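PDB 6NCW: beta-galacturonidase from Eisenbergiella tayi, which hydrolyses beta-linked galacturonides as a glycoside hydrolase of family 2, and may also act on beta-glucuronides. Local coordinates for residues A[58-64]-A[108-114]; A[66-72]-A[98-104]; A[150-155]-A[244-248]. One frame throughout, in Å; residues are numbered along the deposited sequence.

Contact 1. Residues A[58-64]-A[108-114]; sequences YSREFEA and GIHQLEV
Backbone hydrogen bonds join strand 58-63 to strand 109-114 antiparallel, with Y58-V114, R60-L112 and F62-H110 as the hydrogen-bonded pairs. H110 N donates to F62 O at 2.7 Å. Beyond the last pair, A64 N still reaches G108 O.

Aromatic and apolar contacts lie on the face bearing F62, H110 and L112. With CG of F62 set between its backbone N and carbonyl carbon (chi1 67°), the ring leans toward the neighbouring strand, and H110 CB sits over one of its faces in a CH-pi contact, 3.9 Å from the ring centroid. L112 CB meets the edge of the same ring at CE2, 3.8 Å away. These are central strands of one sheet of the N-terminal beta-sandwich of this family 2 hydrolase; F62 packs across the sandwich on L144 of the facing sheet, and L112 on W21 of the adjoining strand.

Among the polar side chains, H110 NE2 donates in its ring plane to A64 O (3.0 Å), approaching from above the carbonyl plane, while ND1 bonds to D84; the imidazole is thus held at both nitrogens. On the opposite face E61 and Q111 run side by side, and Q111 NE2 meets E61 OE2 at 3.0 Å from above the carboxylate plane.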
# COMPACT_ATOMS: atom_id res chain seq x y z
N TYR A 58 27.76 -15.68 19.88
CA TYR A 58 27.30 -16.92 19.26
C TYR A 58 28.16 -18.08 19.75
O TYR A 58 29.39 -17.98 19.76
CB TYR A 58 27.40 -16.87 17.73
CG TYR A 58 26.45 -15.93 17.02
CD1 TYR A 58 25.33 -16.43 16.34
CD2 TYR A 58 26.68 -14.55 16.98
CE1 TYR A 58 24.46 -15.58 15.67
CE2 TYR A 58 25.81 -13.70 16.30
CZ TYR A 58 24.70 -14.22 15.65
OH TYR A 58 23.82 -13.38 14.98
N SER A 59 27.54 -19.20 20.11
CA SER A 59 28.33 -20.33 20.57
C SER A 59 27.67 -21.65 20.18
O SER A 59 26.45 -21.74 20.01
CB SER A 59 28.55 -20.27 22.09
OG SER A 59 27.34 -19.93 22.76
N ARG A 60 28.51 -22.67 20.03
CA ARG A 60 28.09 -24.05 19.82
C ARG A 60 29.27 -24.94 20.21
O ARG A 60 30.32 -24.46 20.62
CB ARG A 60 27.70 -24.30 18.36
CG ARG A 60 28.84 -24.10 17.37
CD ARG A 60 28.51 -24.82 16.04
NE ARG A 60 28.55 -26.27 16.21
CZ ARG A 60 28.02 -27.16 15.36
NH1 ARG A 60 27.38 -26.76 14.26
NH2 ARG A 60 28.12 -28.46 15.63
N GLU A 61 29.09 -26.25 20.05
CA GLU A 61 30.17 -27.19 20.31
C GLU A 61 30.58 -27.89 19.02
O GLU A 61 29.82 -27.98 18.05
CB GLU A 61 29.76 -28.23 21.36
CG GLU A 61 29.48 -27.64 22.74
CD GLU A 61 29.12 -28.71 23.77
OE1 GLU A 61 28.58 -29.77 23.36
OE2 GLU A 61 29.38 -28.50 24.98
N PHE A 62 31.82 -28.38 19.01
CA PHE A 62 32.29 -29.18 17.90
C PHE A 62 33.24 -30.23 18.45
O PHE A 62 33.71 -30.14 19.59
CB PHE A 62 32.97 -28.34 16.81
CG PHE A 62 34.25 -27.68 17.22
CD1 PHE A 62 35.48 -28.26 16.89
CD2 PHE A 62 34.25 -26.48 17.92
CE1 PHE A 62 36.68 -27.65 17.26
CE2 PHE A 62 35.45 -25.87 18.29
CZ PHE A 62 36.66 -26.46 17.97
N GLU A 63 33.51 -31.24 17.62
CA GLU A 63 34.35 -32.37 17.99
C GLU A 63 35.54 -32.42 17.04
O GLU A 63 35.36 -32.43 15.82
CB GLU A 63 33.55 -33.67 17.92
CG GLU A 63 34.30 -34.90 18.38
CD GLU A 63 33.37 -36.06 18.67
OE1 GLU A 63 32.14 -35.91 18.46
OE2 GLU A 63 33.86 -37.13 19.11
N ALA A 64 36.74 -32.45 17.60
CA ALA A 64 37.94 -32.38 16.78
C ALA A 64 39.16 -32.73 17.61
O ALA A 64 39.13 -32.65 18.84
CB ALA A 64 38.12 -31.00 16.15
N GLY A 108 38.22 -34.69 21.56
CA GLY A 108 36.95 -34.55 22.26
C GLY A 108 36.12 -33.35 21.87
O GLY A 108 36.23 -32.82 20.76
N ILE A 109 35.26 -32.91 22.79
CA ILE A 109 34.28 -31.86 22.53
C ILE A 109 34.87 -30.52 22.94
O ILE A 109 35.38 -30.37 24.06
CB ILE A 109 32.97 -32.14 23.28
CG1 ILE A 109 32.01 -32.99 22.43
CG2 ILE A 109 32.27 -30.84 23.61
CD1 ILE A 109 32.55 -34.33 22.01
N HIS A 110 34.81 -29.54 22.03
CA HIS A 110 35.28 -28.19 22.30
C HIS A 110 34.14 -27.19 22.24
O HIS A 110 33.10 -27.43 21.63
CB HIS A 110 36.38 -27.81 21.30
CG HIS A 110 37.49 -28.80 21.24
ND1 HIS A 110 38.53 -28.81 22.15
CD2 HIS A 110 37.71 -29.85 20.41
CE1 HIS A 110 39.36 -29.80 21.86
NE2 HIS A 110 38.88 -30.45 20.81
N GLN A 111 34.34 -26.05 22.90
CA GLN A 111 33.39 -24.95 22.88
C GLN A 111 33.89 -23.87 21.93
O GLN A 111 35.01 -23.37 22.10
CB GLN A 111 33.18 -24.37 24.28
CG GLN A 111 32.27 -25.21 25.16
CD GLN A 111 32.95 -26.49 25.62
OE1 GLN A 111 34.16 -26.50 25.91
NE2 GLN A 111 32.19 -27.58 25.66
N LEU A 112 33.08 -23.52 20.94
CA LEU A 112 33.34 -22.42 20.03
C LEU A 112 32.44 -21.25 20.38
O LEU A 112 31.22 -21.42 20.51
CB LEU A 112 33.10 -22.84 18.58
CG LEU A 112 33.32 -21.74 17.53
CD1 LEU A 112 34.73 -21.15 17.62
CD2 LEU A 112 33.05 -22.29 16.14
N GLU A 113 33.03 -20.08 20.54
CA GLU A 113 32.26 -18.87 20.81
C GLU A 113 32.78 -17.76 19.93
O GLU A 113 34.00 -17.54 19.86
CB GLU A 113 32.31 -18.45 22.28
CG GLU A 113 31.58 -17.14 22.56
CD GLU A 113 31.56 -16.77 24.03
OE1 GLU A 113 32.53 -17.14 24.75
OE2 GLU A 113 30.59 -16.10 24.47
N VAL A 114 31.88 -17.07 19.24
CA VAL A 114 32.21 -15.94 18.40
C VAL A 114 31.53 -14.71 18.98
O VAL A 114 30.31 -14.71 19.18
CB VAL A 114 31.79 -16.16 16.94
CG1 VAL A 114 32.22 -14.99 16.07
CG2 VAL A 114 32.37 -17.46 16.43

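Contact 2. Residues A[66-72]-A[98-104]; sequences GNIRLEF and FDVVLKD
F72 and F98, which bury the most surface here, face each other as a hydrogen-bonded pair, F72 N to F98 O at 2.8 Å and F98 N to F72 O at 2.9 Å. Their rings are nearly parallel (planes 14° apart) but offset, with little overlap. The closer approach is made by F72 CB, which lies over one face of the F98 ring in a CH-pi contact, 3.7 Å from the centroid. F98 reaches this place because its CG sits between the backbone N and the carbonyl carbon (chi1 63°), which tips the ring across toward strand 68-72; H91 stacks on the F98 ring as well.

Strands 68-72 and 98-103 are antiparallel neighbours in one sheet of the N-terminal beta-sandwich. F72, L70, I68, F98, V100 and L102 share the inward face, where F72 packs on V81 and L70 and L102 on V83 of the other sheet. L102, next in buried area, lies alongside I68, pointing the same way, with its CB 3.6 Å from I68 CG1.

The reverse face is largely charged. R69 stretches out to bring NE to D99 OD2 (2.8 Å); OD2 lies near the guanidinium plane, at its edge, while the D99 carboxylate plane is turned 88° from it. R69 NH1 pairs with E145, so the guanidinium is gripped from two strands. Where both chains turn a corner, N67 OD1 accepts the D104 N-H at 2.6 Å.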
# COMPACT_ATOMS: atom_id res chain seq x y z
N GLY A 66 43.80 -32.69 17.24
CA GLY A 66 44.98 -32.39 16.45
C GLY A 66 44.99 -30.96 15.95
O GLY A 66 44.49 -30.04 16.59
N ASN A 67 45.61 -30.77 14.79
CA ASN A 67 45.66 -29.46 14.16
C ASN A 67 44.35 -29.18 13.43
O ASN A 67 43.92 -29.97 12.58
CB ASN A 67 46.83 -29.38 13.18
CG ASN A 67 48.19 -29.40 13.85
OD1 ASN A 67 48.32 -29.10 15.04
ND2 ASN A 67 49.21 -29.75 13.09
N ILE A 68 43.73 -28.04 13.75
CA ILE A 68 42.45 -27.67 13.15
C ILE A 68 42.53 -26.28 12.54
O ILE A 68 43.36 -25.44 12.91
CB ILE A 68 41.29 -27.73 14.16
CG1 ILE A 68 41.42 -26.60 15.19
CG2 ILE A 68 41.22 -29.10 14.83
CD1 ILE A 68 40.18 -26.41 16.07
N ARG A 69 41.63 -26.04 11.59
CA ARG A 69 41.43 -24.74 10.98
C ARG A 69 39.94 -24.44 11.02
O ARG A 69 39.13 -25.25 10.55
CB ARG A 69 41.96 -24.72 9.54
CG ARG A 69 41.82 -23.41 8.81
CD ARG A 69 42.31 -23.58 7.37
NE ARG A 69 42.10 -22.38 6.57
CZ ARG A 69 41.24 -22.29 5.56
NH1 ARG A 69 40.51 -23.33 5.20
NH2 ARG A 69 41.12 -21.13 4.91
N LEU A 70 39.58 -23.31 11.60
CA LEU A 70 38.22 -22.79 11.52
C LEU A 70 38.20 -21.67 10.48
O LEU A 70 38.88 -20.65 10.66
CB LEU A 70 37.75 -22.26 12.87
CG LEU A 70 37.65 -23.31 13.97
CD1 LEU A 70 37.94 -22.66 15.32
CD2 LEU A 70 36.27 -23.93 13.96
N GLU A 71 37.45 -21.87 9.40
CA GLU A 71 37.28 -20.82 8.40
C GLU A 71 35.94 -20.12 8.59
O GLU A 71 34.88 -20.77 8.64
CB GLU A 71 37.38 -21.34 6.97
CG GLU A 71 37.27 -20.17 5.96
CD GLU A 71 37.35 -20.58 4.51
OE1 GLU A 71 37.22 -21.79 4.22
OE2 GLU A 71 37.53 -19.67 3.66
N PHE A 72 35.98 -18.80 8.70
CA PHE A 72 34.80 -17.95 8.79
C PHE A 72 34.64 -17.18 7.49
O PHE A 72 35.52 -16.41 7.11
CB PHE A 72 34.90 -17.01 9.98
CG PHE A 72 34.94 -17.74 11.30
CD1 PHE A 72 36.15 -18.23 11.79
CD2 PHE A 72 33.78 -17.96 12.02
CE1 PHE A 72 36.18 -18.92 13.01
CE2 PHE A 72 33.81 -18.66 13.23
CZ PHE A 72 35.01 -19.14 13.72
N PHE A 98 38.08 -15.17 6.67
CA PHE A 98 39.29 -15.26 7.48
C PHE A 98 39.31 -16.63 8.13
O PHE A 98 38.31 -17.36 8.08
CB PHE A 98 39.37 -14.14 8.54
CG PHE A 98 38.25 -14.16 9.59
CD1 PHE A 98 37.00 -13.63 9.32
CD2 PHE A 98 38.48 -14.69 10.86
CE1 PHE A 98 35.99 -13.63 10.28
CE2 PHE A 98 37.48 -14.70 11.83
CZ PHE A 98 36.22 -14.16 11.54
N ASP A 99 40.44 -17.00 8.73
CA ASP A 99 40.52 -18.30 9.38
C ASP A 99 41.30 -18.23 10.69
O ASP A 99 42.07 -17.30 10.94
CB ASP A 99 41.12 -19.38 8.44
CG ASP A 99 42.62 -19.17 8.13
OD1 ASP A 99 43.30 -18.36 8.79
OD2 ASP A 99 43.12 -19.84 7.20
N VAL A 100 41.07 -19.24 11.53
CA VAL A 100 41.82 -19.47 12.75
C VAL A 100 42.42 -20.86 12.66
O VAL A 100 41.72 -21.82 12.33
CB VAL A 100 40.93 -19.36 14.00
CG1 VAL A 100 41.72 -19.68 15.26
CG2 VAL A 100 40.30 -17.98 14.09
N VAL A 101 43.72 -20.96 12.92
CA VAL A 101 44.45 -22.22 12.88
C VAL A 101 44.94 -22.55 14.28
O VAL A 101 45.55 -21.70 14.94
CB VAL A 101 45.61 -22.18 11.88
CG1 VAL A 101 46.41 -23.47 11.95
CG2 VAL A 101 45.07 -21.94 10.47
N LEU A 102 44.67 -23.77 14.74
CA LEU A 102 44.97 -24.18 16.10
C LEU A 102 45.79 -25.45 16.07
O LEU A 102 45.38 -26.44 15.46
CB LEU A 102 43.70 -24.41 16.91
CG LEU A 102 43.01 -23.12 17.34
CD1 LEU A 102 41.81 -23.44 18.20
CD2 LEU A 102 44.01 -22.24 18.08
N LYS A 103 46.92 -25.44 16.77
CA LYS A 103 47.86 -26.55 16.72
C LYS A 103 47.58 -27.52 17.85
O LYS A 103 47.42 -27.11 19.01
CB LYS A 103 49.30 -26.03 16.79
CG LYS A 103 49.78 -25.44 15.47
CD LYS A 103 51.07 -24.65 15.63
CE LYS A 103 51.70 -24.37 14.27
NZ LYS A 103 52.97 -23.61 14.38
N ASP A 104 47.43 -28.79 17.49
CA ASP A 104 47.47 -29.94 18.40
C ASP A 104 46.57 -29.72 19.62
O ASP A 104 47.03 -29.61 20.76
CB ASP A 104 48.92 -30.22 18.79
CG ASP A 104 49.08 -31.52 19.55
OD1 ASP A 104 49.42 -31.46 20.75
OD2 ASP A 104 48.86 -32.60 18.95

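Contact 3. Residues A[150-155]-A[244-248]; sequences AYLSWI and ADDII
CG of D245 stands anti to the backbone N (chi1 -175°), which carries the carboxylate across to strand 150-155, where OD2 takes the L152 N-H. In I247 the same kind of rotamer (chi1 -168°) sends CG1 out toward W154 and leaves CG2 turned to L152 and I155. Both segments belong to the immunoglobulin-like beta-sandwich of family 2 hydrolases and come from different sheets: 150-155 from a sheet of three strands, 245-248 from one of five. They run nearly parallel, 14° apart, and no backbone-to-backbone hydrogen bond joins them.

The L152 N to D245 OD2 bond is short and fairly straight, 2.7 Å with 163° at the hydrogen, and meets the oxygen nearly along its C-O axis. The other oxygen, OD1, forms a salt bridge with R11, whose NH2 also bonds to L152 O. One arginine thereby ties the buried carboxylate to the opposing strand, and its charge would favour the ionised acid.

Beside this polar link the packing is aliphatic. L152 crosses I247 at a slant, CD1 lying 3.9 Å from I247 CG2, and A235 adjoins both residues. I155 and I247 run by each other in opposed directions, their CG2 methyl groups 3.6 Å apart.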
# COMPACT_ATOMS: atom_id res chain seq x y z
N ALA A 150 50.80 -30.31 7.35
CA ALA A 150 50.85 -29.21 6.39
C ALA A 150 49.61 -29.26 5.51
O ALA A 150 48.99 -30.32 5.34
CB ALA A 150 52.12 -29.27 5.53
N TYR A 151 49.26 -28.11 4.93
CA TYR A 151 48.03 -28.01 4.15
C TYR A 151 48.16 -26.95 3.06
O TYR A 151 49.00 -26.05 3.12
CB TYR A 151 46.82 -27.70 5.03
CG TYR A 151 46.80 -26.30 5.62
CD1 TYR A 151 46.04 -25.28 5.03
CD2 TYR A 151 47.51 -26.00 6.77
CE1 TYR A 151 46.01 -24.00 5.57
CE2 TYR A 151 47.49 -24.73 7.32
CZ TYR A 151 46.74 -23.73 6.71
OH TYR A 151 46.72 -22.48 7.27
N LEU A 152 47.30 -27.08 2.06
CA LEU A 152 47.24 -26.14 0.94
C LEU A 152 46.39 -24.93 1.33
O LEU A 152 45.17 -25.05 1.52
CB LEU A 152 46.68 -26.85 -0.29
CG LEU A 152 47.60 -28.01 -0.72
CD1 LEU A 152 47.09 -28.74 -1.95
CD2 LEU A 152 49.00 -27.47 -0.96
N SER A 153 47.02 -23.77 1.43
CA SER A 153 46.34 -22.54 1.84
C SER A 153 45.50 -21.93 0.71
O SER A 153 44.39 -21.45 0.96
CB SER A 153 47.38 -21.55 2.35
OG SER A 153 46.85 -20.24 2.39
N TRP A 154 45.99 -21.93 -0.53
CA TRP A 154 45.22 -21.50 -1.69
C TRP A 154 45.94 -21.95 -2.96
O TRP A 154 47.12 -22.33 -2.92
CB TRP A 154 45.00 -19.97 -1.72
CG TRP A 154 46.25 -19.08 -1.54
CD1 TRP A 154 46.64 -18.45 -0.40
CD2 TRP A 154 47.23 -18.73 -2.55
NE1 TRP A 154 47.80 -17.74 -0.61
CE2 TRP A 154 48.17 -17.88 -1.93
CE3 TRP A 154 47.40 -19.05 -3.90
CZ2 TRP A 154 49.27 -17.35 -2.61
CZ3 TRP A 154 48.50 -18.52 -4.59
CH2 TRP A 154 49.42 -17.68 -3.94
N ILE A 155 45.21 -21.93 -4.07
CA ILE A 155 45.74 -22.13 -5.42
C ILE A 155 45.14 -21.05 -6.33
O ILE A 155 43.94 -20.78 -6.28
CB ILE A 155 45.41 -23.55 -5.94
CG1 ILE A 155 45.85 -23.72 -7.39
CG2 ILE A 155 43.93 -23.86 -5.79
CD1 ILE A 155 45.86 -25.17 -7.84
N ALA A 244 47.87 -36.67 1.01
CA ALA A 244 47.80 -36.23 2.40
C ALA A 244 46.92 -34.96 2.59
O ALA A 244 46.32 -34.77 3.66
CB ALA A 244 49.20 -36.01 2.94
N ASP A 245 46.84 -34.09 1.58
CA ASP A 245 45.94 -32.94 1.63
C ASP A 245 45.58 -32.52 0.21
O ASP A 245 46.34 -32.77 -0.73
CB ASP A 245 46.55 -31.76 2.41
CG ASP A 245 45.56 -30.60 2.59
OD1 ASP A 245 44.42 -30.85 3.04
OD2 ASP A 245 45.93 -29.43 2.29
N ASP A 246 44.43 -31.85 0.07
CA ASP A 246 44.04 -31.32 -1.23
C ASP A 246 43.41 -29.94 -1.10
O ASP A 246 43.09 -29.46 -0.00
CB ASP A 246 43.09 -32.27 -1.99
CG ASP A 246 41.73 -32.45 -1.31
OD1 ASP A 246 41.51 -32.02 -0.14
OD2 ASP A 246 40.86 -33.06 -1.96
N ILE A 247 43.27 -29.29 -2.25
CA ILE A 247 42.38 -28.15 -2.44
C ILE A 247 41.81 -28.26 -3.84
O ILE A 247 42.52 -28.66 -4.78
CB ILE A 247 43.11 -26.80 -2.22
CG1 ILE A 247 42.11 -25.66 -2.14
CG2 ILE A 247 44.12 -26.54 -3.34
CD1 ILE A 247 42.66 -24.43 -1.48
N ILE A 248 40.52 -27.99 -3.98
CA ILE A 248 39.83 -28.01 -5.26
C ILE A 248 39.17 -26.65 -5.48
O ILE A 248 38.52 -26.13 -4.57
CB ILE A 248 38.78 -29.14 -5.32
CG1 ILE A 248 39.41 -30.48 -4.91
CG2 ILE A 248 38.21 -29.25 -6.70
CD1 ILE A 248 38.40 -31.62 -4.75

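Overall arrangement
Contacts 1 and 2 pair neighbouring strands in the two facing sheets of the N-terminal beta-sandwich, contact 2 nested in the chain loop closed by contact 1. Their apolar faces meet in the shared core: V114 CG2 lies 3.7 Å from F72 CE2, and F62 CE1 lies 3.9 Å from I68 CD1. The outward faces carry mainly polar and charged groups and are more exposed. Contact 3, in the next domain, is mostly buried; it joins strands of different sheets by side chains, with a carboxylate in place of backbone pairing. It touches contact 2 where Y151 OH packs against V101 CG2, but stays about 14 Å from contact 1 at the nearest atoms.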